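Local coordinates for protein NAD(P)H-hydrate epimerase (Saccharomyces cerevisiae, PDB 1JZT) that catalyses the epimerization of the S and R forms of NAD(P)HX, a hydrated, damaged form of NAD(P)H, as part of nicotinamide nucleotide repair, at residues Ile136-Phe141 with Val174-Asp179; Val170-Pro175 with Val196-Pro201. All coordinates share one frame; numbering follows the deposited sequence.

Contact 1. Residues Ile136-Phe141 with Val174-Asp179; sequences IVDAIF and VPTGWD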
ATOM      1  N   ILE A 136       8.221  -6.409   2.980  1.00 11.18           N
ATOM      2  CA  ILE A 136       7.315  -6.710   1.891  1.00 10.19           C
ATOM      3  C   ILE A 136       6.195  -5.686   1.858  1.00 10.24           C
ATOM      4  O   ILE A 136       5.624  -5.342   2.893  1.00 10.86           O
ATOM      5  CB  ILE A 136       6.703  -8.112   2.068  1.00 11.36           C
ATOM      6  CG1 ILE A 136       7.820  -9.155   2.113  1.00 11.44           C
ATOM      7  CG2 ILE A 136       5.724  -8.408   0.925  1.00 14.66           C
ATOM      8  CD1 ILE A 136       7.380 -10.499   2.681  1.00 11.10           C
ATOM      9  N   VAL A 137       5.903  -5.173   0.672  1.00  8.70           N
ATOM     10  CA  VAL A 137       4.821  -4.216   0.528  1.00  6.66           C
ATOM     11  C   VAL A 137       3.625  -4.954  -0.046  1.00  7.47           C
ATOM     12  O   VAL A 137       3.666  -5.477  -1.173  1.00  9.81           O
ATOM     13  CB  VAL A 137       5.171  -3.060  -0.429  1.00  7.38           C
ATOM     14  CG1 VAL A 137       3.962  -2.137  -0.577  1.00  5.55           C
ATOM     15  CG2 VAL A 137       6.364  -2.289   0.100  1.00  6.11           C
ATOM     16  N   ASP A 138       2.561  -4.981   0.747  1.00  8.37           N
ATOM     17  CA  ASP A 138       1.316  -5.638   0.390  1.00  7.82           C
ATOM     18  C   ASP A 138       0.393  -4.661  -0.323  1.00  7.17           C
ATOM     19  O   ASP A 138      -0.309  -3.886   0.318  1.00  8.96           O
ATOM     20  CB  ASP A 138       0.631  -6.172   1.660  1.00  5.37           C
ATOM     21  CG  ASP A 138      -0.829  -6.518   1.439  1.00  8.86           C
ATOM     22  OD1 ASP A 138      -1.180  -6.971   0.321  1.00  7.11           O
ATOM     23  OD2 ASP A 138      -1.634  -6.342   2.387  1.00  8.00           O
ATOM     24  N   ALA A 139       0.411  -4.700  -1.649  1.00  7.92           N
ATOM     25  CA  ALA A 139      -0.439  -3.835  -2.453  1.00  8.23           C
ATOM     26  C   ALA A 139      -1.340  -4.716  -3.323  1.00 10.52           C
ATOM     27  O   ALA A 139      -1.583  -4.413  -4.497  1.00  8.00           O
ATOM     28  CB  ALA A 139       0.424  -2.921  -3.336  1.00  7.88           C
ATOM     29  N   ILE A 140      -1.830  -5.814  -2.753  1.00  9.35           N
ATOM     30  CA  ILE A 140      -2.689  -6.731  -3.503  1.00 12.78           C
ATOM     31  C   ILE A 140      -4.089  -6.165  -3.727  1.00 13.29           C
ATOM     32  O   ILE A 140      -4.438  -5.826  -4.860  1.00 13.55           O
ATOM     33  CB  ILE A 140      -2.804  -8.124  -2.810  1.00 13.72           C
ATOM     34  CG1 ILE A 140      -1.492  -8.894  -2.946  1.00 16.44           C
ATOM     35  CG2 ILE A 140      -3.860  -8.980  -3.502  1.00 12.33           C
ATOM     36  CD1 ILE A 140      -0.337  -8.273  -2.254  1.00 21.07           C
ATOM     37  N   PHE A 141      -4.887  -6.069  -2.666  1.00 14.10           N
ATOM     38  CA  PHE A 141      -6.244  -5.527  -2.782  1.00 15.92           C
ATOM     39  C   PHE A 141      -6.517  -4.390  -1.810  1.00 14.51           C
ATOM     40  O   PHE A 141      -6.068  -4.421  -0.665  1.00 16.05           O
ATOM     41  CB  PHE A 141      -7.295  -6.628  -2.576  1.00 18.07           C
ATOM     42  CG  PHE A 141      -7.358  -7.623  -3.692  1.00 18.40           C
ATOM     43  CD1 PHE A 141      -7.540  -7.200  -5.006  1.00 20.27           C
ATOM     44  CD2 PHE A 141      -7.217  -8.982  -3.437  1.00 20.09           C
ATOM     45  CE1 PHE A 141      -7.584  -8.115  -6.050  1.00 19.72           C
ATOM     46  CE2 PHE A 141      -7.260  -9.908  -4.477  1.00 19.55           C
ATOM     47  CZ  PHE A 141      -7.440  -9.472  -5.784  1.00 19.95           C
ATOM     48  N   VAL A 174      -5.347  -1.033   3.299  1.00 10.83           N
ATOM     49  CA  VAL A 174      -5.934  -2.025   4.197  1.00 11.71           C
ATOM     50  C   VAL A 174      -5.182  -3.344   4.025  1.00 11.10           C
ATOM     51  O   VAL A 174      -4.611  -3.609   2.968  1.00 11.76           O
ATOM     52  CB  VAL A 174      -7.447  -2.274   3.899  1.00 12.76           C
ATOM     53  CG1 VAL A 174      -8.262  -1.051   4.259  1.00 14.54           C
ATOM     54  CG2 VAL A 174      -7.647  -2.635   2.431  1.00 14.21           C
ATOM     55  N   PRO A 175      -5.151  -4.183   5.075  1.00 10.40           N
ATOM     56  CA  PRO A 175      -4.455  -5.473   4.987  1.00 10.72           C
ATOM     57  C   PRO A 175      -5.222  -6.370   4.019  1.00 11.69           C
ATOM     58  O   PRO A 175      -6.422  -6.587   4.192  1.00 11.32           O
ATOM     59  CB  PRO A 175      -4.512  -6.001   6.423  1.00 12.54           C
ATOM     60  CG  PRO A 175      -4.597  -4.741   7.254  1.00 12.08           C
ATOM     61  CD  PRO A 175      -5.571  -3.907   6.459  1.00 10.02           C
ATOM     62  N   THR A 176      -4.546  -6.876   2.995  1.00 11.18           N
ATOM     63  CA  THR A 176      -5.210  -7.729   2.016  1.00 13.16           C
ATOM     64  C   THR A 176      -5.829  -8.956   2.688  1.00 13.33           C
ATOM     65  O   THR A 176      -5.188  -9.617   3.502  1.00 11.95           O
ATOM     66  CB  THR A 176      -4.217  -8.161   0.922  1.00 12.80           C
ATOM     67  OG1 THR A 176      -3.772  -7.001   0.204  1.00 13.20           O
ATOM     68  CG2 THR A 176      -4.870  -9.133  -0.048  1.00 10.67           C
ATOM     69  N   GLY A 177      -7.085  -9.245   2.367  1.00 13.48           N
ATOM     70  CA  GLY A 177      -7.736 -10.401   2.962  1.00 16.06           C
ATOM     71  C   GLY A 177      -8.587 -10.073   4.174  1.00 15.81           C
ATOM     72  O   GLY A 177      -9.378 -10.908   4.624  1.00 16.55           O
ATOM     73  N   TRP A 178      -8.424  -8.871   4.721  1.00 15.21           N
ATOM     74  CA  TRP A 178      -9.217  -8.446   5.879  1.00 13.98           C
ATOM     75  C   TRP A 178     -10.557  -7.916   5.390  1.00 15.83           C
ATOM     76  O   TRP A 178     -10.668  -7.433   4.260  1.00 14.67           O
ATOM     77  CB  TRP A 178      -8.509  -7.318   6.648  1.00 15.35           C
ATOM     78  CG  TRP A 178      -7.388  -7.747   7.549  1.00 12.22           C
ATOM     79  CD1 TRP A 178      -6.602  -8.856   7.417  1.00 12.14           C
ATOM     80  CD2 TRP A 178      -6.887  -7.029   8.689  1.00 12.70           C
ATOM     81  NE1 TRP A 178      -5.638  -8.871   8.404  1.00 12.02           N
ATOM     82  CE2 TRP A 178      -5.791  -7.764   9.197  1.00 12.23           C
ATOM     83  CE3 TRP A 178      -7.258  -5.835   9.330  1.00 14.08           C
ATOM     84  CZ2 TRP A 178      -5.057  -7.346  10.319  1.00 12.99           C
ATOM     85  CZ3 TRP A 178      -6.525  -5.416  10.450  1.00 14.05           C
ATOM     86  CH2 TRP A 178      -5.435  -6.176  10.930  1.00 12.12           C
ATOM     87  N   ASP A 179     -11.581  -8.009   6.233  1.00 15.95           N
ATOM     88  CA  ASP A 179     -12.873  -7.465   5.854  1.00 17.21           C
ATOM     89  C   ASP A 179     -12.692  -5.968   6.077  1.00 16.27           C
ATOM     90  O   ASP A 179     -12.461  -5.528   7.202  1.00 16.01           O
ATOM     91  CB  ASP A 179     -13.984  -8.013   6.750  1.00 20.20           C
ATOM     92  CG  ASP A 179     -15.357  -7.552   6.310  1.00 22.84           C
ATOM     93  OD1 ASP A 179     -15.612  -6.330   6.344  1.00 22.93           O
ATOM     94  OD2 ASP A 179     -16.179  -8.406   5.917  1.00 26.32           O
TER
HETATM   95  O   HOH W   1      -3.203  -4.194   0.473  1.00 10.41           O
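Asp-138 and Thr-176 meet where strand 133-139 of the Rossmann-like sheet ends and the loop after strand 169-172 passes over it. Both are predicted potassium ligands.

Hydrogen bonds dominate. The Asp-138 carboxylate grips Thr-176 twice, through the syn lone pair of each oxygen. OD1 accepts from Thr-176 OG1 at 2.6 Å, and OD2 takes Thr-176 N at 3.0 Å, nearly straight at 171°. Ser-171 OG is a second partner of OD2. Thr-176 OG1 also accepts Phe-141 N at 3.2 Å, and this holds the chain just after the strand. Its chi1 of -64° sets OG1 beside its own backbone N, facing the carboxylate.

Apolar contact is smaller. The methyl CG2 of Thr-176 lies 3.6 Å from Ile-140 CG2, the two side chains crossing at about a right angle. Val-157 of helix 153-163 also touches Thr-176.

A type II turn from Pro-175 to Trp-178 carries the loop onward, with Gly-177 at positive phi.

A water sits between the two segments. Several oxygens crowd round it, so it may mark the potassium position. The water oxygen lies 2.9 Å from each of Asp-138 O, Val-174 O and Thr-176 OG1.

Contact 2. Residues Val170-Pro175 with Val196-Pro201; sequences VSVDVP and VSLTVP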
ATOM      1  N   VAL A 170       4.257  -4.372   4.934  1.00  7.91           N
ATOM      2  CA  VAL A 170       3.722  -3.012   4.928  1.00  7.37           C
ATOM      3  C   VAL A 170       2.480  -3.056   4.039  1.00  9.58           C
ATOM      4  O   VAL A 170       2.605  -3.176   2.814  1.00  8.07           O
ATOM      5  CB  VAL A 170       4.731  -2.012   4.301  1.00  5.92           C
ATOM      6  CG1 VAL A 170       4.131  -0.608   4.272  1.00  6.55           C
ATOM      7  CG2 VAL A 170       6.047  -2.026   5.090  1.00  5.32           C
ATOM      8  N   SER A 171       1.293  -2.963   4.641  1.00  8.91           N
ATOM      9  CA  SER A 171       0.043  -3.028   3.879  1.00  9.60           C
ATOM     10  C   SER A 171      -0.446  -1.681   3.384  1.00  9.76           C
ATOM     11  O   SER A 171      -0.537  -0.723   4.151  1.00  9.39           O
ATOM     12  CB  SER A 171      -1.070  -3.682   4.712  1.00  7.22           C
ATOM     13  OG  SER A 171      -0.856  -5.071   4.860  1.00  8.74           O
ATOM     14  N   VAL A 172      -0.778  -1.627   2.096  1.00  9.08           N
ATOM     15  CA  VAL A 172      -1.266  -0.410   1.468  1.00  8.34           C
ATOM     16  C   VAL A 172      -2.780  -0.280   1.628  1.00 10.12           C
ATOM     17  O   VAL A 172      -3.548  -1.129   1.162  1.00  9.52           O
ATOM     18  CB  VAL A 172      -0.925  -0.382  -0.039  1.00  8.62           C
ATOM     19  CG1 VAL A 172      -1.361   0.945  -0.640  1.00 11.71           C
ATOM     20  CG2 VAL A 172       0.571  -0.588  -0.233  1.00 10.53           C
ATOM     21  N   ASP A 173      -3.175   0.800   2.294  1.00  9.60           N
ATOM     22  CA  ASP A 173      -4.562   1.149   2.565  1.00 11.07           C
ATOM     23  C   ASP A 173      -5.233   0.253   3.610  1.00 11.22           C
ATOM     24  O   ASP A 173      -5.650   0.734   4.667  1.00 13.09           O
ATOM     25  CB  ASP A 173      -5.380   1.155   1.273  1.00 12.84           C
ATOM     26  CG  ASP A 173      -6.692   1.882   1.440  1.00 17.04           C
ATOM     27  OD1 ASP A 173      -6.700   2.900   2.166  1.00 15.84           O
ATOM     28  OD2 ASP A 173      -7.703   1.452   0.845  1.00 19.63           O
ATOM     29  N   VAL A 174      -5.347  -1.033   3.299  1.00 10.83           N
ATOM     30  CA  VAL A 174      -5.934  -2.025   4.197  1.00 11.71           C
ATOM     31  C   VAL A 174      -5.182  -3.344   4.025  1.00 11.10           C
ATOM     32  O   VAL A 174      -4.611  -3.609   2.968  1.00 11.76           O
ATOM     33  CB  VAL A 174      -7.447  -2.274   3.899  1.00 12.76           C
ATOM     34  CG1 VAL A 174      -8.262  -1.051   4.259  1.00 14.54           C
ATOM     35  CG2 VAL A 174      -7.647  -2.635   2.431  1.00 14.21           C
ATOM     36  N   PRO A 175      -5.151  -4.183   5.075  1.00 10.40           N
ATOM     37  CA  PRO A 175      -4.455  -5.473   4.987  1.00 10.72           C
ATOM     38  C   PRO A 175      -5.222  -6.370   4.019  1.00 11.69           C
ATOM     39  O   PRO A 175      -6.422  -6.587   4.192  1.00 11.32           O
ATOM     40  CB  PRO A 175      -4.512  -6.001   6.423  1.00 12.54           C
ATOM     41  CG  PRO A 175      -4.597  -4.741   7.254  1.00 12.08           C
ATOM     42  CD  PRO A 175      -5.571  -3.907   6.459  1.00 10.02           C
ATOM     43  N   VAL A 196      -0.540   1.476   6.065  1.00  5.59           N
ATOM     44  CA  VAL A 196      -0.569   2.832   5.543  1.00  5.82           C
ATOM     45  C   VAL A 196      -1.948   3.077   4.966  1.00  8.02           C
ATOM     46  O   VAL A 196      -2.230   2.696   3.826  1.00  8.12           O
ATOM     47  CB  VAL A 196       0.477   3.060   4.428  1.00  5.70           C
ATOM     48  CG1 VAL A 196       0.404   4.507   3.939  1.00  5.75           C
ATOM     49  CG2 VAL A 196       1.875   2.742   4.942  1.00  6.28           C
ATOM     50  N   SER A 197      -2.818   3.678   5.775  1.00  7.50           N
ATOM     51  CA  SER A 197      -4.169   3.986   5.329  1.00  8.52           C
ATOM     52  C   SER A 197      -4.059   5.122   4.319  1.00  8.17           C
ATOM     53  O   SER A 197      -3.227   6.016   4.471  1.00  9.22           O
ATOM     54  CB  SER A 197      -5.040   4.420   6.513  1.00  9.23           C
ATOM     55  OG  SER A 197      -5.249   3.339   7.417  1.00 10.29           O
ATOM     56  N   LEU A 198      -4.886   5.078   3.282  1.00  8.76           N
ATOM     57  CA  LEU A 198      -4.870   6.110   2.259  1.00  9.72           C
ATOM     58  C   LEU A 198      -6.155   6.933   2.298  1.00 10.06           C
ATOM     59  O   LEU A 198      -7.255   6.384   2.391  1.00  9.29           O
ATOM     60  CB  LEU A 198      -4.673   5.477   0.876  1.00 10.34           C
ATOM     61  CG  LEU A 198      -3.322   4.787   0.656  1.00 12.57           C
ATOM     62  CD1 LEU A 198      -3.285   4.154  -0.727  1.00 15.59           C
ATOM     63  CD2 LEU A 198      -2.194   5.810   0.801  1.00 14.15           C
ATOM     64  N   THR A 199      -5.987   8.254   2.239  1.00 10.08           N
ATOM     65  CA  THR A 199      -7.087   9.225   2.283  1.00 12.12           C
ATOM     66  C   THR A 199      -7.634   9.301   3.704  1.00 11.76           C
ATOM     67  O   THR A 199      -7.565  10.347   4.353  1.00 10.74           O
ATOM     68  CB  THR A 199      -8.234   8.852   1.298  1.00 12.57           C
ATOM     69  OG1 THR A 199      -7.716   8.785  -0.038  1.00 14.20           O
ATOM     70  CG2 THR A 199      -9.336   9.896   1.341  1.00 15.34           C
ATOM     71  N   VAL A 200      -8.160   8.178   4.184  1.00 11.84           N
ATOM     72  CA  VAL A 200      -8.711   8.082   5.529  1.00 11.77           C
ATOM     73  C   VAL A 200      -8.769   6.595   5.869  1.00 11.24           C
ATOM     74  O   VAL A 200      -9.053   5.771   5.012  1.00 12.12           O
ATOM     75  CB  VAL A 200     -10.127   8.722   5.598  1.00 13.51           C
ATOM     76  CG1 VAL A 200     -11.051   8.038   4.604  1.00 14.34           C
ATOM     77  CG2 VAL A 200     -10.685   8.623   7.009  1.00 13.88           C
ATOM     78  N   PRO A 201      -8.460   6.228   7.123  1.00 11.71           N
ATOM     79  CA  PRO A 201      -8.492   4.819   7.514  1.00 12.20           C
ATOM     80  C   PRO A 201      -9.894   4.232   7.426  1.00 12.82           C
ATOM     81  O   PRO A 201     -10.887   4.933   7.631  1.00 13.04           O
ATOM     82  CB  PRO A 201      -7.973   4.846   8.950  1.00 12.64           C
ATOM     83  CG  PRO A 201      -7.063   6.050   8.953  1.00 12.35           C
ATOM     84  CD  PRO A 201      -7.901   7.053   8.204  1.00 11.25           C
TER
HETATM   85  O   HOH W   2      -7.450   1.778   6.612  1.00 17.81           O
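The C-terminal ends of two neighbouring parallel strands, 169-172 and 194-198, form this contact, and Asp-173 just beyond the first is a predicted NAD(P)HX-binding residue. The two short strand segments run only 8° apart. Val-172 bridges to Val-196. Val-196 N donates to Ser-171 O at 2.9 Å, and Val-196 O accepts Asp-173 N at 2.6 Å. The second bond is bent, with the donor tilted 32° from the carbonyl plane.

Asp-173 sits at the centre of a classic gamma turn, closed by the bond from Val-174 N to Val-172 O. With CG anti to the backbone N (chi1 -164°), its carboxylate reaches across to the other strand. OD1 accepts Leu-198 N at 3.0 Å through its anti lone pair. Lys-202 forms a salt bridge to the same oxygen. A water joins Asp-173 O to Ser-197 OG, which also bonds to His-215 NE2.

Apolar contacts lie on the Val-172 and Val-196 face. Val-172 CG1 meets Leu-198 CD1 at 3.7 Å, and Val-170 CG1 meets Val-196 CG2 at 4.1 Å.

Helix 28-46 packs on this face through Ala-35, Val-39 and Ala-42. Helix 69-83 brings Asn-70 to Val-172 and Asp-73 to Leu-198, and strand 214-218 continues the sheet beyond strand 194-198.

In the fold
Contacts 1 and 2 lie side by side at one mixed sheet, in its parallel part, their centres about 8 Å apart. Strand 133-139 of contact 1 neighbours strand 169-172 of contact 2. Probable hydrogen bonds join them, Ile-136 O to Val-170 N at 2.6 Å and Asp-138 N to Val-170 O at 2.7 Å. Val-137 CG1 also packs on Val-172 CG2 at 3.7 Å. Val-174 and Pro-175 belong to both contacts, so the chain passes from the predicted substrate residue Asp-173 to the predicted potassium ligand Thr-176 within three positions. Asn-70, another predicted potassium ligand, touches Asp-173. The metal and substrate sites are therefore probably adjacent at the C-terminal ends of the central parallel strands.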